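Local coordinates for phosphodiesterase (Candida albicans, PDB 6CPU), which belongs to the phosphodiesterase family of the HD superfamily and is a largely helical protein whose model holds a zinc and a magnesium ion, at residues 199-212 and 224-236. Residues are numbered along the deposited sequence; the frame is centred on the assembly and turned at random.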
ATOM      1  N   LEU A 199     -15.592  -1.461  11.679  1.00 24.23           N
ATOM      2  CA  LEU A 199     -15.345  -2.256  10.475  1.00 25.80           C
ATOM      3  C   LEU A 199     -14.096  -3.126  10.599  1.00 24.88           C
ATOM      4  O   LEU A 199     -13.790  -3.886   9.687  1.00 25.29           O
ATOM      5  CB  LEU A 199     -15.248  -1.350   9.239  1.00 26.06           C
ATOM      6  CG  LEU A 199     -16.488  -0.494   8.933  1.00 27.45           C
ATOM      7  CD1 LEU A 199     -16.350   0.240   7.613  1.00 28.58           C
ATOM      8  CD2 LEU A 199     -17.744  -1.341   8.918  1.00 28.72           C
ATOM      9  N   LEU A 200     -13.386  -3.015  11.722  1.00 24.75           N
ATOM     10  CA  LEU A 200     -12.281  -3.922  12.028  1.00 24.59           C
ATOM     11  C   LEU A 200     -12.817  -5.121  12.788  1.00 26.66           C
ATOM     12  O   LEU A 200     -13.737  -4.985  13.591  1.00 24.61           O
ATOM     13  CB  LEU A 200     -11.214  -3.213  12.869  1.00 25.18           C
ATOM     14  CG  LEU A 200     -10.637  -1.921  12.292  1.00 25.29           C
ATOM     15  CD1 LEU A 200      -9.623  -1.342  13.264  1.00 26.26           C
ATOM     16  CD2 LEU A 200     -10.012  -2.132  10.920  1.00 26.01           C
ATOM     17  N   GLN A 201     -12.233  -6.295  12.560  1.00 27.41           N
ATOM     18  CA  GLN A 201     -12.719  -7.511  13.209  1.00 30.28           C
ATOM     19  C   GLN A 201     -12.449  -7.564  14.712  1.00 30.18           C
ATOM     20  O   GLN A 201     -13.297  -8.013  15.480  1.00 30.84           O
ATOM     21  CB  GLN A 201     -12.145  -8.751  12.544  1.00 34.54           C
ATOM     22  CG  GLN A 201     -12.978  -9.996  12.814  1.00 40.10           C
ATOM     23  CD  GLN A 201     -12.463 -11.215  12.079  1.00 45.64           C
ATOM     24  OE1 GLN A 201     -11.261 -11.358  11.847  1.00 51.20           O
ATOM     25  NE2 GLN A 201     -13.373 -12.104  11.708  1.00 50.72           N
ATOM     26  N   ASP A 202     -11.264  -7.128  15.128  1.00 28.76           N
ATOM     27  CA  ASP A 202     -10.885  -7.153  16.545  1.00 28.98           C
ATOM     28  C   ASP A 202     -10.262  -5.820  16.965  1.00 28.33           C
ATOM     29  O   ASP A 202      -9.067  -5.596  16.788  1.00 27.95           O
ATOM     30  CB  ASP A 202      -9.911  -8.304  16.784  1.00 28.92           C
ATOM     31  CG  ASP A 202      -9.562  -8.506  18.252  1.00 29.65           C
ATOM     32  OD1 ASP A 202     -10.121  -7.820  19.142  1.00 29.48           O
ATOM     33  OD2 ASP A 202      -8.701  -9.371  18.503  1.00 30.91           O
ATOM     34  N   ALA A 203     -11.091  -4.953  17.540  1.00 27.78           N
ATOM     35  CA  ALA A 203     -10.642  -3.697  18.121  1.00 28.18           C
ATOM     36  C   ALA A 203     -10.704  -3.742  19.658  1.00 28.26           C
ATOM     37  O   ALA A 203     -10.826  -2.704  20.307  1.00 25.32           O
ATOM     38  CB  ALA A 203     -11.492  -2.548  17.577  1.00 29.72           C
ATOM     39  N   SER A 204     -10.594  -4.942  20.234  1.00 28.36           N
ATOM     40  CA  SER A 204     -10.588  -5.103  21.689  1.00 29.11           C
ATOM     41  C   SER A 204      -9.379  -4.401  22.289  1.00 30.35           C
ATOM     42  O   SER A 204      -8.354  -4.218  21.618  1.00 29.25           O
ATOM     43  CB  SER A 204     -10.564  -6.585  22.066  1.00 28.93           C
ATOM     44  OG  SER A 204      -9.308  -7.164  21.752  1.00 28.26           O
ATOM     45  N   THR A 205      -9.488  -4.017  23.558  1.00 28.90           N
ATOM     46  CA  THR A 205      -8.407  -3.318  24.232  1.00 30.28           C
ATOM     47  C   THR A 205      -7.115  -4.124  24.171  1.00 28.30           C
ATOM     48  O   THR A 205      -6.052  -3.573  23.911  1.00 27.30           O
ATOM     49  CB  THR A 205      -8.754  -3.028  25.708  1.00 33.07           C
ATOM     50  OG1 THR A 205      -9.960  -2.265  25.760  1.00 36.56           O
ATOM     51  CG2 THR A 205      -7.636  -2.243  26.377  1.00 35.09           C
ATOM     52  N   THR A 206      -7.214  -5.428  24.389  1.00 27.38           N
ATOM     53  CA  THR A 206      -6.029  -6.283  24.328  1.00 27.26           C
ATOM     54  C   THR A 206      -5.380  -6.266  22.950  1.00 25.86           C
ATOM     55  O   THR A 206      -4.158  -6.115  22.855  1.00 24.84           O
ATOM     56  CB  THR A 206      -6.338  -7.714  24.749  1.00 28.94           C
ATOM     57  OG1 THR A 206      -6.730  -7.700  26.126  1.00 30.47           O
ATOM     58  CG2 THR A 206      -5.102  -8.602  24.597  1.00 29.55           C
ATOM     59  N   ARG A 207      -6.179  -6.395  21.896  1.00 24.68           N
ATOM     60  CA  ARG A 207      -5.615  -6.374  20.531  1.00 24.79           C
ATOM     61  C   ARG A 207      -4.960  -5.044  20.199  1.00 23.98           C
ATOM     62  O   ARG A 207      -3.849  -5.021  19.682  1.00 23.30           O
ATOM     63  CB  ARG A 207      -6.663  -6.717  19.457  1.00 25.25           C
ATOM     64  CG  ARG A 207      -6.063  -7.047  18.081  1.00 25.32           C
ATOM     65  CD  ARG A 207      -4.994  -8.125  18.180  1.00 25.30           C
ATOM     66  NE  ARG A 207      -4.375  -8.474  16.904  1.00 25.91           N
ATOM     67  CZ  ARG A 207      -3.181  -9.056  16.784  1.00 26.72           C
ATOM     68  NH1 ARG A 207      -2.459  -9.362  17.863  1.00 27.70           N
ATOM     69  NH2 ARG A 207      -2.694  -9.338  15.580  1.00 26.16           N
ATOM     70  N   LEU A 208      -5.647  -3.933  20.472  1.00 23.98           N
ATOM     71  CA  LEU A 208      -5.083  -2.616  20.170  1.00 24.03           C
ATOM     72  C   LEU A 208      -3.768  -2.380  20.917  1.00 24.81           C
ATOM     73  O   LEU A 208      -2.823  -1.793  20.364  1.00 24.38           O
ATOM     74  CB  LEU A 208      -6.093  -1.496  20.469  1.00 24.93           C
ATOM     75  CG  LEU A 208      -7.428  -1.588  19.722  1.00 24.85           C
ATOM     76  CD1 LEU A 208      -8.264  -0.347  20.003  1.00 24.84           C
ATOM     77  CD2 LEU A 208      -7.262  -1.810  18.223  1.00 24.56           C
ATOM     78  N   SER A 209      -3.698  -2.848  22.165  1.00 24.07           N
ATOM     79  CA  SER A 209      -2.458  -2.769  22.934  1.00 24.74           C
ATOM     80  C   SER A 209      -1.362  -3.632  22.301  1.00 23.54           C
ATOM     81  O   SER A 209      -0.236  -3.188  22.177  1.00 26.06           O
ATOM     82  CB  SER A 209      -2.679  -3.165  24.396  1.00 24.74           C
ATOM     83  OG  SER A 209      -1.443  -3.086  25.100  1.00 25.95           O
ATOM     84  N   GLN A 210      -1.702  -4.839  21.872  1.00 23.37           N
ATOM     85  CA  GLN A 210      -0.727  -5.711  21.215  1.00 24.11           C
ATOM     86  C   GLN A 210      -0.146  -5.038  19.973  1.00 24.16           C
ATOM     87  O   GLN A 210       1.046  -5.150  19.694  1.00 23.47           O
ATOM     88  CB  GLN A 210      -1.347  -7.050  20.836  1.00 24.73           C
ATOM     89  CG  GLN A 210      -1.650  -7.935  22.029  1.00 26.66           C
ATOM     90  CD  GLN A 210      -2.400  -9.196  21.668  1.00 28.32           C
ATOM     91  OE1 GLN A 210      -3.139  -9.249  20.683  1.00 27.49           O
ATOM     92  NE2 GLN A 210      -2.220 -10.227  22.482  1.00 29.39           N
ATOM     93  N   LEU A 211      -0.994  -4.331  19.229  1.00 22.62           N
ATOM     94  CA  LEU A 211      -0.539  -3.659  18.013  1.00 22.47           C
ATOM     95  C   LEU A 211       0.423  -2.516  18.323  1.00 22.76           C
ATOM     96  O   LEU A 211       1.366  -2.285  17.563  1.00 22.61           O
ATOM     97  CB  LEU A 211      -1.734  -3.201  17.160  1.00 22.10           C
ATOM     98  CG  LEU A 211      -2.595  -4.361  16.632  1.00 22.44           C
ATOM     99  CD1 LEU A 211      -3.784  -3.856  15.815  1.00 22.63           C
ATOM    100  CD2 LEU A 211      -1.803  -5.393  15.828  1.00 22.83           C
ATOM    101  N   CYS A 212       0.223  -1.830  19.451  1.00 23.98           N
ATOM    102  CA  CYS A 212       1.169  -0.814  19.909  1.00 25.09           C
ATOM    103  C   CYS A 212       2.564  -1.415  20.052  1.00 25.38           C
ATOM    104  O   CYS A 212       3.528  -0.878  19.510  1.00 26.97           O
ATOM    105  CB  CYS A 212       0.729  -0.218  21.241  1.00 25.49           C
ATOM    106  SG  CYS A 212      -0.755   0.796  21.193  1.00 26.17           S
ATOM    107  N   ASN A 224       1.978 -11.881  10.655  1.00 27.31           N
ATOM    108  CA  ASN A 224       1.013 -12.308  11.651  1.00 28.76           C
ATOM    109  C   ASN A 224      -0.067 -11.267  11.889  1.00 28.24           C
ATOM    110  O   ASN A 224      -0.898 -11.449  12.772  1.00 30.08           O
ATOM    111  CB  ASN A 224       1.740 -12.586  12.964  1.00 31.73           C
ATOM    112  CG  ASN A 224       2.854 -13.583  12.784  1.00 34.93           C
ATOM    113  OD1 ASN A 224       4.037 -13.229  12.786  1.00 37.73           O
ATOM    114  ND2 ASN A 224       2.480 -14.829  12.552  1.00 38.00           N
ATOM    115  N   LEU A 225      -0.061 -10.181  11.120  1.00 25.50           N
ATOM    116  CA  LEU A 225      -1.061  -9.128  11.295  1.00 24.09           C
ATOM    117  C   LEU A 225      -2.022  -9.148  10.121  1.00 22.97           C
ATOM    118  O   LEU A 225      -1.608  -9.210   8.962  1.00 21.92           O
ATOM    119  CB  LEU A 225      -0.404  -7.757  11.415  1.00 23.90           C
ATOM    120  CG  LEU A 225       0.651  -7.599  12.507  1.00 24.31           C
ATOM    121  CD1 LEU A 225       1.284  -6.234  12.388  1.00 23.79           C
ATOM    122  CD2 LEU A 225       0.047  -7.806  13.890  1.00 25.04           C
ATOM    123  N   SER A 226      -3.312  -9.116  10.431  1.00 20.57           N
ATOM    124  CA  SER A 226      -4.338  -9.061   9.404  1.00 19.92           C
ATOM    125  C   SER A 226      -4.366  -7.680   8.746  1.00 19.04           C
ATOM    126  O   SER A 226      -3.821  -6.706   9.282  1.00 18.18           O
ATOM    127  CB  SER A 226      -5.700  -9.358  10.027  1.00 19.89           C
ATOM    128  OG  SER A 226      -6.107  -8.290  10.867  1.00 20.41           O
ATOM    129  N   ASN A 227      -5.019  -7.594   7.593  1.00 18.78           N
ATOM    130  CA  ASN A 227      -5.231  -6.301   6.961  1.00 19.14           C
ATOM    131  C   ASN A 227      -6.037  -5.332   7.848  1.00 19.12           C
ATOM    132  O   ASN A 227      -5.851  -4.119   7.755  1.00 19.79           O
ATOM    133  CB  ASN A 227      -5.861  -6.473   5.579  1.00 19.98           C
ATOM    134  CG  ASN A 227      -4.864  -6.956   4.547  1.00 20.65           C
ATOM    135  OD1 ASN A 227      -3.707  -6.562   4.571  1.00 22.09           O
ATOM    136  ND2 ASN A 227      -5.311  -7.796   3.636  1.00 21.75           N
ATOM    137  N   ASP A 228      -6.892  -5.854   8.724  1.00 19.59           N
ATOM    138  CA  ASP A 228      -7.565  -5.013   9.716  1.00 19.69           C
ATOM    139  C   ASP A 228      -6.600  -4.508  10.795  1.00 20.54           C
ATOM    140  O   ASP A 228      -6.566  -3.308  11.097  1.00 18.85           O
ATOM    141  CB  ASP A 228      -8.746  -5.737  10.381  1.00 20.14           C
ATOM    142  CG  ASP A 228      -9.981  -5.853   9.483  1.00 22.16           C
ATOM    143  OD1 ASP A 228     -10.078  -5.201   8.412  1.00 23.63           O
ATOM    144  OD2 ASP A 228     -10.915  -6.591   9.873  1.00 23.58           O
ATOM    145  N   ASP A 229      -5.797  -5.411  11.368  1.00 20.38           N
ATOM    146  CA  ASP A 229      -4.753  -5.013  12.320  1.00 20.61           C
ATOM    147  C   ASP A 229      -3.860  -3.939  11.701  1.00 20.00           C
ATOM    148  O   ASP A 229      -3.463  -2.983  12.354  1.00 19.36           O
ATOM    149  CB  ASP A 229      -3.818  -6.180  12.666  1.00 21.67           C
ATOM    150  CG  ASP A 229      -4.458  -7.289  13.484  1.00 22.73           C
ATOM    151  OD1 ASP A 229      -5.371  -7.042  14.317  1.00 23.07           O
ATOM    152  OD2 ASP A 229      -3.973  -8.444  13.310  1.00 21.50           O
ATOM    153  N   LEU A 230      -3.511  -4.135  10.429  1.00 19.95           N
ATOM    154  CA  LEU A 230      -2.585  -3.237   9.744  1.00 19.43           C
ATOM    155  C   LEU A 230      -3.132  -1.816   9.614  1.00 18.56           C
ATOM    156  O   LEU A 230      -2.385  -0.838   9.718  1.00 18.74           O
ATOM    157  CB  LEU A 230      -2.193  -3.815   8.383  1.00 19.76           C
ATOM    158  CG  LEU A 230      -1.271  -5.042   8.503  1.00 20.51           C
ATOM    159  CD1 LEU A 230      -1.304  -5.884   7.228  1.00 20.17           C
ATOM    160  CD2 LEU A 230       0.163  -4.645   8.871  1.00 21.30           C
ATOM    161  N   VAL A 231      -4.438  -1.699   9.408  1.00 18.21           N
ATOM    162  CA  VAL A 231      -5.096  -0.389   9.402  1.00 19.02           C
ATOM    163  C   VAL A 231      -4.830   0.320  10.727  1.00 19.65           C
ATOM    164  O   VAL A 231      -4.450   1.510  10.759  1.00 19.85           O
ATOM    165  CB  VAL A 231      -6.618  -0.525   9.168  1.00 18.96           C
ATOM    166  CG1 VAL A 231      -7.360   0.782   9.468  1.00 19.44           C
ATOM    167  CG2 VAL A 231      -6.885  -0.967   7.740  1.00 19.02           C
ATOM    168  N   TYR A 232      -5.032  -0.400  11.826  1.00 19.67           N
ATOM    169  CA  TYR A 232      -4.822   0.213  13.142  1.00 20.68           C
ATOM    170  C   TYR A 232      -3.359   0.575  13.374  1.00 20.78           C
ATOM    171  O   TYR A 232      -3.074   1.606  13.962  1.00 21.67           O
ATOM    172  CB  TYR A 232      -5.325  -0.674  14.269  1.00 20.82           C
ATOM    173  CG  TYR A 232      -5.475   0.109  15.552  1.00 21.46           C
ATOM    174  CD1 TYR A 232      -4.494   0.058  16.546  1.00 21.81           C
ATOM    175  CD2 TYR A 232      -6.586   0.918  15.763  1.00 21.74           C
ATOM    176  CE1 TYR A 232      -4.627   0.785  17.726  1.00 22.88           C
ATOM    177  CE2 TYR A 232      -6.732   1.643  16.941  1.00 23.18           C
ATOM    178  CZ  TYR A 232      -5.750   1.577  17.917  1.00 23.61           C
ATOM    179  OH  TYR A 232      -5.888   2.311  19.093  1.00 23.64           O
ATOM    180  N   CYS A 233      -2.435  -0.275  12.921  1.00 21.03           N
ATOM    181  CA  CYS A 233      -1.013   0.054  12.973  1.00 21.74           C
ATOM    182  C   CYS A 233      -0.686   1.373  12.279  1.00 21.86           C
ATOM    183  O   CYS A 233       0.076   2.187  12.808  1.00 20.68           O
ATOM    184  CB  CYS A 233      -0.163  -1.063  12.371  1.00 22.52           C
ATOM    185  SG  CYS A 233      -0.159  -2.611  13.319  1.00 25.06           S
ATOM    186  N   VAL A 234      -1.257   1.595  11.097  1.00 20.27           N
ATOM    187  CA  VAL A 234      -1.059   2.855  10.405  1.00 19.57           C
ATOM    188  C   VAL A 234      -1.596   4.017  11.252  1.00 19.70           C
ATOM    189  O   VAL A 234      -0.943   5.048  11.379  1.00 19.59           O
ATOM    190  CB  VAL A 234      -1.734   2.863   9.021  1.00 20.12           C
ATOM    191  CG1 VAL A 234      -1.593   4.232   8.366  1.00 20.29           C
ATOM    192  CG2 VAL A 234      -1.115   1.808   8.118  1.00 19.88           C
ATOM    193  N   TYR A 235      -2.775   3.840  11.837  1.00 20.02           N
ATOM    194  CA  TYR A 235      -3.359   4.874  12.683  1.00 21.61           C
ATOM    195  C   TYR A 235      -2.407   5.230  13.839  1.00 22.73           C
ATOM    196  O   TYR A 235      -2.153   6.399  14.095  1.00 23.80           O
ATOM    197  CB  TYR A 235      -4.741   4.446  13.204  1.00 22.79           C
ATOM    198  CG  TYR A 235      -5.149   5.177  14.458  1.00 24.34           C
ATOM    199  CD1 TYR A 235      -5.484   6.524  14.424  1.00 25.53           C
ATOM    200  CD2 TYR A 235      -5.143   4.533  15.695  1.00 25.87           C
ATOM    201  CE1 TYR A 235      -5.837   7.206  15.592  1.00 26.51           C
ATOM    202  CE2 TYR A 235      -5.495   5.202  16.856  1.00 26.35           C
ATOM    203  CZ  TYR A 235      -5.835   6.537  16.800  1.00 27.81           C
ATOM    204  OH  TYR A 235      -6.180   7.187  17.976  1.00 31.45           O
ATOM    205  N   LEU A 236      -1.871   4.218  14.512  1.00 23.72           N
ATOM    206  CA  LEU A 236      -0.939   4.445  15.622  1.00 23.84           C
ATOM    207  C   LEU A 236       0.249   5.306  15.197  1.00 23.81           C
ATOM    208  O   LEU A 236       0.605   6.279  15.868  1.00 24.03           O
ATOM    209  CB  LEU A 236      -0.434   3.111  16.179  1.00 22.83           C
ATOM    210  CG  LEU A 236      -1.464   2.297  16.948  1.00 23.43           C
ATOM    211  CD1 LEU A 236      -0.918   0.916  17.257  1.00 21.99           C
ATOM    212  CD2 LEU A 236      -1.907   3.021  18.216  1.00 24.04           C
TER
HETATM  213  O   HOH W   1     -12.316  -4.256   7.318  1.00 22.60           O
HETATM  214  O   HOH W   2     -13.258  -6.567   8.928  1.00 32.25           O
HETATM  215  O   HOH W   3      -7.282  -5.023  14.768  1.00 29.64           O
HETATM  216  O   HOH W   4      -1.092 -11.783  15.525  1.00 37.07           O
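L200 lays its CD2 methyl against the first turn of helix 227-236, 3.6 Å from D228 O and next to V231 CB. The backbone N of Q201 donates to D228 OD2 (3.0 Å), coming from above the carboxylate plane; the other oxygen of D228 forms a salt bridge with R264, so this aspartate ties the incoming loop to helix 253-264. Further on, D202 OD1 closes an Asx turn by accepting from S204 N, and S204 in turn N-caps helix 205-212, while one water joins D202 O to D229 OD1. R207 sets its CG anti to the backbone N (chi1 -166°) and bends at chi2, which swings the guanidinium across to D229. R207 NE meets D229 OD1 at 3.1 Å and R207 NH2 meets D229 OD2 at 2.8 Å, a side-on grip with the two planes 66° apart. S226 N reaches the same OD2 from the opposite face, within the capping box S226 forms with D229, so the carboxylate serves both helix start and salt bridge. R207 NH1 is held by Q210 OE1. L208 places CD2 squarely over the Y232 ring, 3.5 Å from its centroid, a CH-pi contact; the phenol OH bonds to T318 O. L211 is a knob in the hole formed by D229, Y232, C233 and L236, its CD2 also meeting L225 CD2 at 3.6 Å. C212 SG lies beside L236 CD2, at 3.9 Å. The axes of segments 205-212 and 227-236 approach to 9.8 Å and cross at -62°: a steeply crossed, capped helix pair joined by a short connection, within this largely helical protein of the phosphodiesterase family.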